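Mannonate dehydratase (Streptococcus suis, PDB 3BDK) probably catalyses the dehydration of D-mannonate to 2-dehydro-3-deoxy-D-gluconate, using manganese or ferrous iron, in the pentose and glucuronate interconversion pathway. Local coordinates at residues 93-99 / 197-201; 110-114 / 208-214. One frame throughout, in Å; residues are numbered along the deposited sequence.

Overall arrangement
The chain folds as a xylose isomerase-like TIM barrel. From the N terminus, short helix 90-93 passes through loop 93-99 into helix 99-114, which leads to strand 120-123. Nearly a hundred residues on from each first segment, helix 191-210 returns beside helix 99-114 and leads to strand 215-218, the neighbour of 120-123 in the parallel sheet. Contact 1 closes the first loop, between 93-99 and 197-201. Contact 2 closes the second, between 110-114 and 208-214. The segments alternate, so the two closures cross. Contact 1 joins the beginning of helix 99-114 to helix 191-210. Contact 2 joins the far ends of both helices just before their strands.

Contact 1. Residues 93-99 / 197-201; sequences KQGKPNR and NLEYF
A Schellman motif follows helix 90-93, with Gly95 leaving the helix at positive phi, and Asn197 of helix 191-210 docks against this turn. Asn197 ND2 donates to Lys93 O over 2.8 Å, with an N-H...O angle of 154°. The donor sits out of the carbonyl plane. CG of Asn197 lies beside its own backbone N (chi1 -63°), which carries the amide across to the turn. Its OD1 faces Gly95 CA at 3.8 Å. The same OD1 is near the guanidinium edge of Arg99, 3.9 Å from NH1, too long for a hydrogen bond.

Arg99 and Tyr200 reach toward each other from opposite directions and stack. The guanidinium lies flat on one face of the ring, with centres 3.4 Å apart and planes 13° from parallel. NE comes within 3.1 Å of Tyr200 CE2, and NH2 sits above the ring near its middle. Gly95 O lies over the other face of the guanidinium, toward the rim. Tyr200 OH is hydrogen-bonded to Asp100 OD1, so the ring is held at its far end as well.

Lys93 leaves the backbone pointing away from helix 191-210. Its NZ is hydrogen-bonded to Met126 O, and the side chain comes within about 8 Å of the bound D-mannose. One hydrogen bond from the Asn197 amide and one cation-pi stack thus join the loop to the helix, and the electron-rich ring face probably offsets part of the arginine's positive charge.

Contact 2. Residues 110-114 / 208-214; sequences IRNVG and TAEEAGV
The last turn of helix 99-114 runs against the end of helix 191-210 and the turn that follows it. Gly114 CA is 4.7 Å from Ala212 CA, while Ile110 CA and Ala209 CA are 5.9 Å apart. Gly114 CA also makes a CA-H...O contact with Ala212 O at 3.3 Å. Gly213 then turns the chain at positive phi, and Val214 comes back to the first helix.

CG2 of Ile110 stands anti to its backbone N and rests on Ala209 CB at 3.6 Å. CB of Ala212 packs on Ile110 O at 3.4 Å. Val214 CG2 lies 3.5 Å from Gly114 N and also meets Val113 CG1. Arg111 NH2 forms a salt bridge with Glu211 OE1 at 2.8 Å. The oxygen lies in the guanidinium plane and is approached nearly along its C-O bond. The arginine chain bends at chi3 (-59°), and its guanidinium end reaches Glu211. The methyl CG2 of Thr208 lies over one face of the guanidinium, 3.6 Å from NH2.

Beneath the helix ends lie two adjacent strands of the barrel. Val113 and Val214 rest on Val121 of strand 120-123, and Ile110 and Ala209 rest on Met216 of strand 215-218.

Contact 1. Residues 93-99 / 197-201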
ATOM      1  N   LYS A  93     -33.933  11.709  13.909  1.00 46.37           N
ATOM      2  CA  LYS A  93     -33.034  12.861  13.929  1.00 46.47           C
ATOM      3  C   LYS A  93     -33.789  14.152  14.265  1.00 47.03           C
ATOM      4  O   LYS A  93     -33.279  14.985  15.022  1.00 47.34           O
ATOM      5  CB  LYS A  93     -32.300  13.005  12.583  1.00 46.55           C
ATOM      6  CG  LYS A  93     -31.072  12.098  12.357  1.00 45.63           C
ATOM      7  CD  LYS A  93     -30.585  12.218  10.905  1.00 46.09           C
ATOM      8  CE  LYS A  93     -29.407  11.294  10.596  1.00 45.42           C
ATOM      9  NZ  LYS A  93     -29.119  11.189   9.134  1.00 42.16           N
ATOM     10  N   GLN A  94     -34.999  14.300  13.719  1.00 47.12           N
ATOM     11  CA  GLN A  94     -35.848  15.480  13.938  1.00 47.20           C
ATOM     12  C   GLN A  94     -36.649  15.448  15.248  1.00 47.83           C
ATOM     13  O   GLN A  94     -37.306  16.430  15.597  1.00 47.85           O
ATOM     14  CB  GLN A  94     -36.825  15.645  12.778  1.00 46.87           C
ATOM     15  CG  GLN A  94     -36.290  16.381  11.583  1.00 46.31           C
ATOM     16  CD  GLN A  94     -37.142  16.153  10.336  1.00 47.34           C
ATOM     17  OE1 GLN A  94     -37.710  17.093   9.767  1.00 48.40           O
ATOM     18  NE2 GLN A  94     -37.233  14.903   9.906  1.00 46.69           N
ATOM     19  N   GLY A  95     -36.609  14.327  15.963  1.00 48.61           N
ATOM     20  CA  GLY A  95     -37.422  14.140  17.172  1.00 49.57           C
ATOM     21  C   GLY A  95     -38.939  14.207  16.985  1.00 50.48           C
ATOM     22  O   GLY A  95     -39.663  14.679  17.874  1.00 50.89           O
ATOM     23  N   LYS A  96     -39.439  13.738  15.846  1.00 51.01           N
ATOM     24  CA  LYS A  96     -40.885  13.747  15.582  1.00 52.05           C
ATOM     25  C   LYS A  96     -41.618  12.616  16.364  1.00 52.64           C
ATOM     26  O   LYS A  96     -40.984  11.616  16.735  1.00 52.72           O
ATOM     27  CB  LYS A  96     -41.141  13.700  14.067  1.00 52.21           C
ATOM     28  CG  LYS A  96     -40.527  14.882  13.294  1.00 51.91           C
ATOM     29  CD  LYS A  96     -40.688  14.733  11.788  1.00 52.37           C
ATOM     30  CE  LYS A  96     -41.988  15.373  11.293  1.00 53.89           C
ATOM     31  NZ  LYS A  96     -42.625  14.606  10.172  1.00 54.63           N
ATOM     32  N   PRO A  97     -42.946  12.759  16.618  1.00 52.94           N
ATOM     33  CA  PRO A  97     -43.616  11.929  17.650  1.00 53.06           C
ATOM     34  C   PRO A  97     -43.627  10.443  17.292  1.00 53.19           C
ATOM     35  O   PRO A  97     -43.432   9.579  18.161  1.00 53.38           O
ATOM     36  CB  PRO A  97     -45.050  12.468  17.667  1.00 53.11           C
ATOM     37  CG  PRO A  97     -45.005  13.758  16.935  1.00 53.25           C
ATOM     38  CD  PRO A  97     -43.908  13.633  15.931  1.00 53.07           C
ATOM     39  N   ASN A  98     -43.841  10.181  16.005  1.00 52.95           N
ATOM     40  CA  ASN A  98     -43.684   8.880  15.367  1.00 52.80           C
ATOM     41  C   ASN A  98     -42.303   8.254  15.445  1.00 52.50           C
ATOM     42  O   ASN A  98     -42.005   7.374  14.650  1.00 52.70           O
ATOM     43  CB  ASN A  98     -43.950   9.066  13.879  1.00 53.10           C
ATOM     44  CG  ASN A  98     -43.077  10.159  13.279  1.00 53.78           C
ATOM     45  OD1 ASN A  98     -43.353  11.348  13.463  1.00 55.98           O
ATOM     46  ND2 ASN A  98     -42.014   9.766  12.583  1.00 52.19           N
ATOM     47  N   ARG A  99     -41.445   8.712  16.346  1.00 52.26           N
ATOM     48  CA  ARG A  99     -40.081   8.207  16.373  1.00 52.12           C
ATOM     49  C   ARG A  99     -39.945   6.872  17.076  1.00 52.22           C
ATOM     50  O   ARG A  99     -39.105   6.064  16.678  1.00 52.51           O
ATOM     51  CB  ARG A  99     -39.091   9.231  16.950  1.00 52.46           C
ATOM     52  CG  ARG A  99     -39.182   9.506  18.465  1.00 52.58           C
ATOM     53  CD  ARG A  99     -38.311  10.688  18.846  1.00 52.17           C
ATOM     54  NE  ARG A  99     -38.605  11.212  20.176  1.00 52.75           N
ATOM     55  CZ  ARG A  99     -37.917  12.187  20.773  1.00 53.58           C
ATOM     56  NH1 ARG A  99     -36.880  12.755  20.163  1.00 54.32           N
ATOM     57  NH2 ARG A  99     -38.260  12.589  21.988  1.00 53.36           N
ATOM     58  N   ASN A 197     -32.430  15.266  20.628  1.00 39.66           N
ATOM     59  CA  ASN A 197     -32.955  14.193  19.831  1.00 39.89           C
ATOM     60  C   ASN A 197     -32.039  12.975  19.888  1.00 40.79           C
ATOM     61  O   ASN A 197     -32.521  11.830  19.915  1.00 41.40           O
ATOM     62  CB  ASN A 197     -33.199  14.673  18.411  1.00 39.76           C
ATOM     63  CG  ASN A 197     -34.248  15.774  18.353  1.00 39.65           C
ATOM     64  OD1 ASN A 197     -34.917  16.056  19.342  1.00 40.01           O
ATOM     65  ND2 ASN A 197     -34.396  16.396  17.196  1.00 40.17           N
ATOM     66  N   LEU A 198     -30.732  13.230  19.961  1.00 41.00           N
ATOM     67  CA  LEU A 198     -29.724  12.187  19.989  1.00 41.30           C
ATOM     68  C   LEU A 198     -29.697  11.515  21.333  1.00 41.94           C
ATOM     69  O   LEU A 198     -29.624  10.291  21.417  1.00 42.03           O
ATOM     70  CB  LEU A 198     -28.329  12.752  19.687  1.00 41.47           C
ATOM     71  CG  LEU A 198     -27.109  11.814  19.826  1.00 40.90           C
ATOM     72  CD1 LEU A 198     -27.162  10.634  18.853  1.00 38.88           C
ATOM     73  CD2 LEU A 198     -25.812  12.583  19.645  1.00 40.74           C
ATOM     74  N   GLU A 199     -29.725  12.317  22.388  1.00 42.53           N
ATOM     75  CA  GLU A 199     -29.709  11.779  23.727  1.00 43.28           C
ATOM     76  C   GLU A 199     -30.874  10.810  23.939  1.00 43.76           C
ATOM     77  O   GLU A 199     -30.696   9.720  24.482  1.00 43.77           O
ATOM     78  CB  GLU A 199     -29.758  12.905  24.734  1.00 43.49           C
ATOM     79  CG  GLU A 199     -29.253  12.480  26.104  1.00 44.80           C
ATOM     80  CD  GLU A 199     -29.646  13.451  27.175  1.00 46.83           C
ATOM     81  OE1 GLU A 199     -29.767  14.658  26.847  1.00 45.98           O
ATOM     82  OE2 GLU A 199     -29.850  13.002  28.329  1.00 47.49           O
ATOM     83  N   TYR A 200     -32.054  11.216  23.480  1.00 44.27           N
ATOM     84  CA  TYR A 200     -33.242  10.391  23.517  1.00 45.28           C
ATOM     85  C   TYR A 200     -33.003   9.060  22.817  1.00 45.68           C
ATOM     86  O   TYR A 200     -33.348   7.997  23.346  1.00 45.89           O
ATOM     87  CB  TYR A 200     -34.384  11.122  22.825  1.00 45.96           C
ATOM     88  CG  TYR A 200     -35.740  10.442  22.936  1.00 46.88           C
ATOM     89  CD1 TYR A 200     -36.569  10.671  24.041  1.00 47.83           C
ATOM     90  CD2 TYR A 200     -36.199   9.596  21.928  1.00 46.39           C
ATOM     91  CE1 TYR A 200     -37.817  10.068  24.142  1.00 48.61           C
ATOM     92  CE2 TYR A 200     -37.442   8.984  22.016  1.00 47.97           C
ATOM     93  CZ  TYR A 200     -38.254   9.226  23.122  1.00 48.22           C
ATOM     94  OH  TYR A 200     -39.492   8.621  23.214  1.00 47.28           O
ATOM     95  N   PHE A 201     -32.423   9.143  21.623  1.00 45.97           N
ATOM     96  CA  PHE A 201     -32.065   7.979  20.801  1.00 46.11           C
ATOM     97  C   PHE A 201     -31.034   7.079  21.490  1.00 45.79           C
ATOM     98  O   PHE A 201     -31.186   5.867  21.507  1.00 45.42           O
ATOM     99  CB  PHE A 201     -31.550   8.471  19.437  1.00 46.15           C
ATOM    100  CG  PHE A 201     -31.037   7.387  18.529  1.00 46.61           C
ATOM    101  CD1 PHE A 201     -29.669   7.241  18.310  1.00 46.67           C
ATOM    102  CD2 PHE A 201     -31.920   6.551  17.846  1.00 46.77           C
ATOM    103  CE1 PHE A 201     -29.186   6.265  17.456  1.00 47.16           C
ATOM    104  CE2 PHE A 201     -31.447   5.572  16.976  1.00 47.07           C
ATOM    105  CZ  PHE A 201     -30.078   5.420  16.787  1.00 47.34           C
TER

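Contact 2. Residues 110-114 / 208-214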
ATOM      1  N   ILE A 110     -30.282  -4.147  16.238  1.00 55.84           N
ATOM      2  CA  ILE A 110     -29.154  -4.310  17.140  1.00 56.00           C
ATOM      3  C   ILE A 110     -29.117  -5.738  17.643  1.00 56.45           C
ATOM      4  O   ILE A 110     -28.038  -6.294  17.823  1.00 56.72           O
ATOM      5  CB  ILE A 110     -29.188  -3.370  18.377  1.00 55.77           C
ATOM      6  CG1 ILE A 110     -29.750  -1.975  18.051  1.00 55.70           C
ATOM      7  CG2 ILE A 110     -27.807  -3.307  19.028  1.00 55.25           C
ATOM      8  CD1 ILE A 110     -28.863  -1.095  17.203  1.00 55.77           C
ATOM      9  N   ARG A 111     -30.291  -6.321  17.885  1.00 56.65           N
ATOM     10  CA  ARG A 111     -30.367  -7.675  18.447  1.00 57.06           C
ATOM     11  C   ARG A 111     -30.053  -8.741  17.386  1.00 56.58           C
ATOM     12  O   ARG A 111     -29.169  -9.572  17.588  1.00 56.21           O
ATOM     13  CB  ARG A 111     -31.719  -7.927  19.141  1.00 57.28           C
ATOM     14  CG  ARG A 111     -31.773  -7.502  20.633  1.00 57.87           C
ATOM     15  CD  ARG A 111     -33.162  -7.798  21.285  1.00 57.58           C
ATOM     16  NE  ARG A 111     -34.257  -7.098  20.602  1.00 57.07           N
ATOM     17  CZ  ARG A 111     -34.905  -6.043  21.094  1.00 56.97           C
ATOM     18  NH1 ARG A 111     -35.873  -5.477  20.377  1.00 56.79           N
ATOM     19  NH2 ARG A 111     -34.597  -5.560  22.299  1.00 56.28           N
ATOM     20  N   ASN A 112     -30.761  -8.690  16.261  1.00 56.34           N
ATOM     21  CA  ASN A 112     -30.437  -9.502  15.090  1.00 56.34           C
ATOM     22  C   ASN A 112     -28.938  -9.514  14.700  1.00 56.67           C
ATOM     23  O   ASN A 112     -28.389 -10.562  14.336  1.00 57.13           O
ATOM     24  CB  ASN A 112     -31.313  -9.071  13.909  1.00 56.01           C
ATOM     25  CG  ASN A 112     -32.730  -9.596  14.025  1.00 55.29           C
ATOM     26  OD1 ASN A 112     -33.004 -10.454  14.858  1.00 55.54           O
ATOM     27  ND2 ASN A 112     -33.632  -9.090  13.200  1.00 52.66           N
ATOM     28  N   VAL A 113     -28.287  -8.351  14.795  1.00 56.75           N
ATOM     29  CA  VAL A 113     -26.857  -8.200  14.496  1.00 56.41           C
ATOM     30  C   VAL A 113     -25.968  -8.825  15.587  1.00 56.71           C
ATOM     31  O   VAL A 113     -24.956  -9.466  15.279  1.00 56.93           O
ATOM     32  CB  VAL A 113     -26.501  -6.706  14.222  1.00 56.36           C
ATOM     33  CG1 VAL A 113     -25.004  -6.427  14.355  1.00 55.06           C
ATOM     34  CG2 VAL A 113     -27.035  -6.276  12.849  1.00 56.12           C
ATOM     35  N   GLY A 114     -26.352  -8.658  16.850  1.00 56.82           N
ATOM     36  CA  GLY A 114     -25.708  -9.385  17.955  1.00 57.40           C
ATOM     37  C   GLY A 114     -25.914 -10.890  17.812  1.00 57.70           C
ATOM     38  O   GLY A 114     -25.087 -11.691  18.276  1.00 57.48           O
ATOM     39  N   THR A 208     -30.207  -2.015  24.962  1.00 54.95           N
ATOM     40  CA  THR A 208     -30.511  -2.941  23.867  1.00 55.25           C
ATOM     41  C   THR A 208     -29.232  -3.463  23.224  1.00 55.57           C
ATOM     42  O   THR A 208     -29.167  -4.617  22.824  1.00 55.78           O
ATOM     43  CB  THR A 208     -31.384  -2.256  22.767  1.00 55.57           C
ATOM     44  OG1 THR A 208     -32.499  -1.572  23.370  1.00 55.93           O
ATOM     45  CG2 THR A 208     -31.898  -3.262  21.732  1.00 55.10           C
ATOM     46  N   ALA A 209     -28.213  -2.608  23.144  1.00 56.12           N
ATOM     47  CA  ALA A 209     -26.942  -2.926  22.480  1.00 56.09           C
ATOM     48  C   ALA A 209     -25.958  -3.594  23.409  1.00 56.21           C
ATOM     49  O   ALA A 209     -25.191  -4.445  22.980  1.00 56.84           O
ATOM     50  CB  ALA A 209     -26.320  -1.672  21.877  1.00 56.24           C
ATOM     51  N   GLU A 210     -25.954  -3.205  24.676  1.00 56.25           N
ATOM     52  CA  GLU A 210     -25.201  -3.957  25.674  1.00 56.23           C
ATOM     53  C   GLU A 210     -25.857  -5.331  25.865  1.00 56.61           C
ATOM     54  O   GLU A 210     -25.182  -6.308  26.215  1.00 56.88           O
ATOM     55  CB  GLU A 210     -25.137  -3.204  26.996  1.00 56.13           C
ATOM     56  CG  GLU A 210     -24.292  -1.936  26.959  1.00 55.40           C
ATOM     57  CD  GLU A 210     -24.616  -0.990  28.107  1.00 55.25           C
ATOM     58  OE1 GLU A 210     -23.691  -0.671  28.899  1.00 53.29           O
ATOM     59  OE2 GLU A 210     -25.802  -0.585  28.222  1.00 54.33           O
ATOM     60  N   GLU A 211     -27.167  -5.399  25.604  1.00 56.61           N
ATOM     61  CA  GLU A 211     -27.923  -6.652  25.701  1.00 56.29           C
ATOM     62  C   GLU A 211     -27.578  -7.622  24.555  1.00 56.31           C
ATOM     63  O   GLU A 211     -27.693  -8.843  24.715  1.00 56.43           O
ATOM     64  CB  GLU A 211     -29.449  -6.393  25.937  1.00 56.33           C
ATOM     65  CG  GLU A 211     -30.523  -6.660  24.814  1.00 56.07           C
ATOM     66  CD  GLU A 211     -31.983  -6.184  25.215  1.00 55.69           C
ATOM     67  OE1 GLU A 211     -32.920  -6.242  24.376  1.00 53.46           O
ATOM     68  OE2 GLU A 211     -32.192  -5.731  26.367  1.00 54.20           O
ATOM     69  N   ALA A 212     -27.073  -7.083  23.440  1.00 55.90           N
ATOM     70  CA  ALA A 212     -26.711  -7.902  22.268  1.00 55.40           C
ATOM     71  C   ALA A 212     -25.192  -8.102  22.033  1.00 54.98           C
ATOM     72  O   ALA A 212     -24.791  -8.735  21.046  1.00 55.06           O
ATOM     73  CB  ALA A 212     -27.402  -7.356  20.994  1.00 55.28           C
ATOM     74  N   GLY A 213     -24.362  -7.572  22.935  1.00 54.36           N
ATOM     75  CA  GLY A 213     -22.896  -7.608  22.784  1.00 53.46           C
ATOM     76  C   GLY A 213     -22.296  -6.554  21.846  1.00 52.75           C
ATOM     77  O   GLY A 213     -21.091  -6.248  21.927  1.00 52.77           O
ATOM     78  N   VAL A 214     -23.144  -6.019  20.965  1.00 51.59           N
ATOM     79  CA  VAL A 214     -22.795  -5.069  19.902  1.00 50.66           C
ATOM     80  C   VAL A 214     -22.370  -3.692  20.423  1.00 50.09           C
ATOM     81  O   VAL A 214     -23.087  -3.094  21.226  1.00 50.40           O
ATOM     82  CB  VAL A 214     -24.027  -4.855  18.981  1.00 50.88           C
ATOM     83  CG1 VAL A 214     -23.740  -3.830  17.904  1.00 50.98           C
ATOM     84  CG2 VAL A 214     -24.486  -6.166  18.362  1.00 50.30           C
TER
HETATM   85  O   HOH W   1     -23.604 -11.123  20.096  1.00 31.29           O